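Local atomic coordinates of GDP-L-fucose synthase (Campylobacter jejuni subsp. jejuni serotype O:2, PDB entry 7M13), a protein that binds NADPH and probably catalyses the NADP-dependent epimerisation and reduction of a GDP-linked 4-keto sugar, making GDP-D-glycero-L-gluco-heptose for the capsular polysaccharide. Residues A53-F56 with K57-P61. Residues are numbered along the deposited sequence; the frame is centred on the assembly and turned at random.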
ATOM      1  N   ALA B  53      -0.677   1.779  20.836  1.00 12.34           N
ATOM      2  CA  ALA B  53      -0.582   0.490  21.509  1.00 13.58           C
ATOM      3  C   ALA B  53      -0.991   0.664  22.983  1.00 14.08           C
ATOM      4  O   ALA B  53      -1.739  -0.162  23.496  1.00 14.64           O
ATOM      5  CB  ALA B  53       0.818  -0.026  21.315  1.00 13.91           C
ATOM      6  N   LYS B  54      -0.507   1.713  23.635  1.00 13.75           N
ATOM      7  CA  LYS B  54      -0.844   1.962  25.060  1.00 14.86           C
ATOM      8  C   LYS B  54      -2.347   2.191  25.220  1.00 14.55           C
ATOM      9  O   LYS B  54      -2.955   1.665  26.174  1.00 14.55           O
ATOM     10  CB  LYS B  54      -0.117   3.203  25.584  1.00 17.19           C
ATOM     11  CG  LYS B  54       1.323   2.993  26.000  1.00 24.74           C
ATOM     12  CD  LYS B  54       1.881   4.236  26.642  1.00 29.99           C
ATOM     13  CE  LYS B  54       3.317   4.086  27.098  1.00 34.51           C
ATOM     14  NZ  LYS B  54       3.975   5.412  27.177  1.00 35.30           N
ATOM     15  N   PHE B  55      -2.950   2.971  24.328  1.00 12.46           N
ATOM     16  CA  PHE B  55      -4.404   3.255  24.372  1.00 12.97           C
ATOM     17  C   PHE B  55      -5.200   1.951  24.314  1.00 13.66           C
ATOM     18  O   PHE B  55      -6.155   1.742  25.083  1.00 12.56           O
ATOM     19  CB  PHE B  55      -4.827   4.189  23.238  1.00 13.24           C
ATOM     20  CG  PHE B  55      -6.304   4.225  22.976  1.00 13.92           C
ATOM     21  CD1 PHE B  55      -7.140   4.939  23.818  1.00 17.22           C
ATOM     22  CD2 PHE B  55      -6.864   3.457  21.967  1.00 16.30           C
ATOM     23  CE1 PHE B  55      -8.503   4.981  23.596  1.00 16.04           C
ATOM     24  CE2 PHE B  55      -8.235   3.450  21.781  1.00 17.32           C
ATOM     25  CZ  PHE B  55      -9.051   4.196  22.601  1.00 17.59           C
ATOM     26  N   PHE B  56      -4.905   1.080  23.346  1.00 12.89           N
ATOM     27  CA  PHE B  56      -5.662  -0.176  23.185  1.00 13.65           C
ATOM     28  C   PHE B  56      -5.494  -1.081  24.398  1.00 15.43           C
ATOM     29  O   PHE B  56      -6.484  -1.680  24.852  1.00 14.78           O
ATOM     30  CB  PHE B  56      -5.298  -0.883  21.879  1.00 12.86           C
ATOM     31  CG  PHE B  56      -6.117  -0.388  20.717  1.00 12.31           C
ATOM     32  CD1 PHE B  56      -7.348  -0.950  20.432  1.00 11.97           C
ATOM     33  CD2 PHE B  56      -5.680   0.659  19.925  1.00 12.17           C
ATOM     34  CE1 PHE B  56      -8.119  -0.440  19.401  1.00 11.85           C
ATOM     35  CE2 PHE B  56      -6.421   1.135  18.863  1.00 12.12           C
ATOM     36  CZ  PHE B  56      -7.656   0.583  18.621  1.00 11.64           C
ATOM     37  N   LYS B  57      -4.284  -1.140  24.957  1.00 15.54           N
ATOM     38  CA  LYS B  57      -4.015  -2.009  26.133  1.00 16.02           C
ATOM     39  C   LYS B  57      -4.747  -1.442  27.358  1.00 15.85           C
ATOM     40  O   LYS B  57      -5.267  -2.249  28.163  1.00 18.27           O
ATOM     41  CB  LYS B  57      -2.497  -2.122  26.340  1.00 19.53           C
ATOM     42  CG  LYS B  57      -2.029  -3.366  27.099  1.00 29.65           C
ATOM     43  CD  LYS B  57      -2.345  -4.691  26.415  1.00 37.54           C
ATOM     44  CE  LYS B  57      -1.615  -4.953  25.109  1.00 40.05           C
ATOM     45  NZ  LYS B  57      -1.751  -6.367  24.673  1.00 38.55           N
ATOM     46  N   GLU B  58      -4.861  -0.112  27.478  1.00 14.87           N
ATOM     47  CA  GLU B  58      -5.537   0.515  28.657  1.00 16.11           C
ATOM     48  C   GLU B  58      -7.066   0.424  28.521  1.00 17.22           C
ATOM     49  O   GLU B  58      -7.779   0.140  29.518  1.00 18.93           O
ATOM     50  CB  GLU B  58      -5.075   1.964  28.810  1.00 18.38           C
ATOM     51  CG  GLU B  58      -5.831   2.788  29.852  1.00 19.21           C
ATOM     52  CD  GLU B  58      -5.725   2.297  31.286  1.00 24.00           C
ATOM     53  OE1 GLU B  58      -4.880   1.419  31.555  1.00 23.03           O
ATOM     54  OE2 GLU B  58      -6.558   2.778  32.102  1.00 24.84           O
ATOM     55  N   GLU B  59      -7.599   0.743  27.343  1.00 16.67           N
ATOM     56  CA  GLU B  59      -9.053   0.991  27.188  1.00 15.33           C
ATOM     57  C   GLU B  59      -9.769  -0.269  26.680  1.00 15.67           C
ATOM     58  O   GLU B  59     -10.988  -0.390  26.942  1.00 15.29           O
ATOM     59  CB  GLU B  59      -9.303   2.169  26.261  1.00 17.58           C
ATOM     60  CG  GLU B  59      -8.818   3.481  26.827  1.00 18.31           C
ATOM     61  CD  GLU B  59      -9.701   4.064  27.920  1.00 24.82           C
ATOM     62  OE1 GLU B  59     -10.834   3.603  28.070  1.00 24.94           O
ATOM     63  OE2 GLU B  59      -9.216   4.982  28.620  1.00 28.55           O
ATOM     64  N   LYS B  60      -9.087  -1.169  25.958  1.00 13.89           N
ATOM     65  CA  LYS B  60      -9.676  -2.445  25.472  1.00 14.63           C
ATOM     66  C   LYS B  60     -11.054  -2.198  24.843  1.00 15.71           C
ATOM     67  O   LYS B  60     -12.022  -2.893  25.180  1.00 15.13           O
ATOM     68  CB  LYS B  60      -9.764  -3.457  26.612  1.00 16.41           C
ATOM     69  CG  LYS B  60      -8.435  -3.859  27.237  1.00 16.42           C
ATOM     70  CD  LYS B  60      -7.584  -4.673  26.295  1.00 19.04           C
ATOM     71  CE  LYS B  60      -6.405  -5.316  26.992  1.00 20.35           C
ATOM     72  NZ  LYS B  60      -5.617  -6.168  26.067  1.00 21.83           N
ATOM     73  N   PRO B  61     -11.183  -1.291  23.840  1.00 13.53           N
ATOM     74  CA  PRO B  61     -12.457  -1.143  23.147  1.00 13.46           C
ATOM     75  C   PRO B  61     -12.895  -2.452  22.484  1.00 14.29           C
ATOM     76  O   PRO B  61     -12.091  -3.265  22.049  1.00 14.44           O
ATOM     77  CB  PRO B  61     -12.201  -0.026  22.130  1.00 14.12           C
ATOM     78  CG  PRO B  61     -10.725  -0.126  21.845  1.00 13.94           C
ATOM     79  CD  PRO B  61     -10.103  -0.551  23.159  1.00 13.64           C
TER
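Phe55 and Glu59 meet one helical turn apart: CG of Glu59 lies 3.6 Å from CE1 of Phe55, while Glu59 CB sits over one face of the ring. Phe55 CG is anti to the backbone N (chi1 164°), which swings the ring alongside the helix toward the later turn. The two side chains cross at about a right angle, and the bent Glu59 chain carries OE1 on to a salt bridge with Lys10. Further apolar packing comes from Pro61, whose CG rests 3.6 Å from Phe56 CE1 and whose CD is 3.9 Å from Phe56 CD1. Within 53-56 the Phe55 and Phe56 rings form a T-shaped (edge-to-face) pair, CE2 of Phe55 standing over the centre of the Phe56 ring. Phe55 also packs on Tyr12 and Val37, whereas Phe56 touches Asn97 and Ser98 of helix 80-100. Four backbone i+4 to i hydrogen bonds link the turns: Lys57 N to Ala53 O (3.1 Å), Glu58 N to Lys54 O (2.9 Å), Glu59 N to Phe55 O (2.9 Å) and Lys60 N to Phe56 O (2.9 Å). At Lys60 phi becomes positive and helical geometry ends; its side chain passes Phe56 O, with CD 3.5 Å away, and NZ is hydrogen-bonded to Asn101 OD1. This is the C-terminal end of helix 49-59, which leads through Pro61 into parallel strand 63-66 of the NADP-binding Rossmann fold.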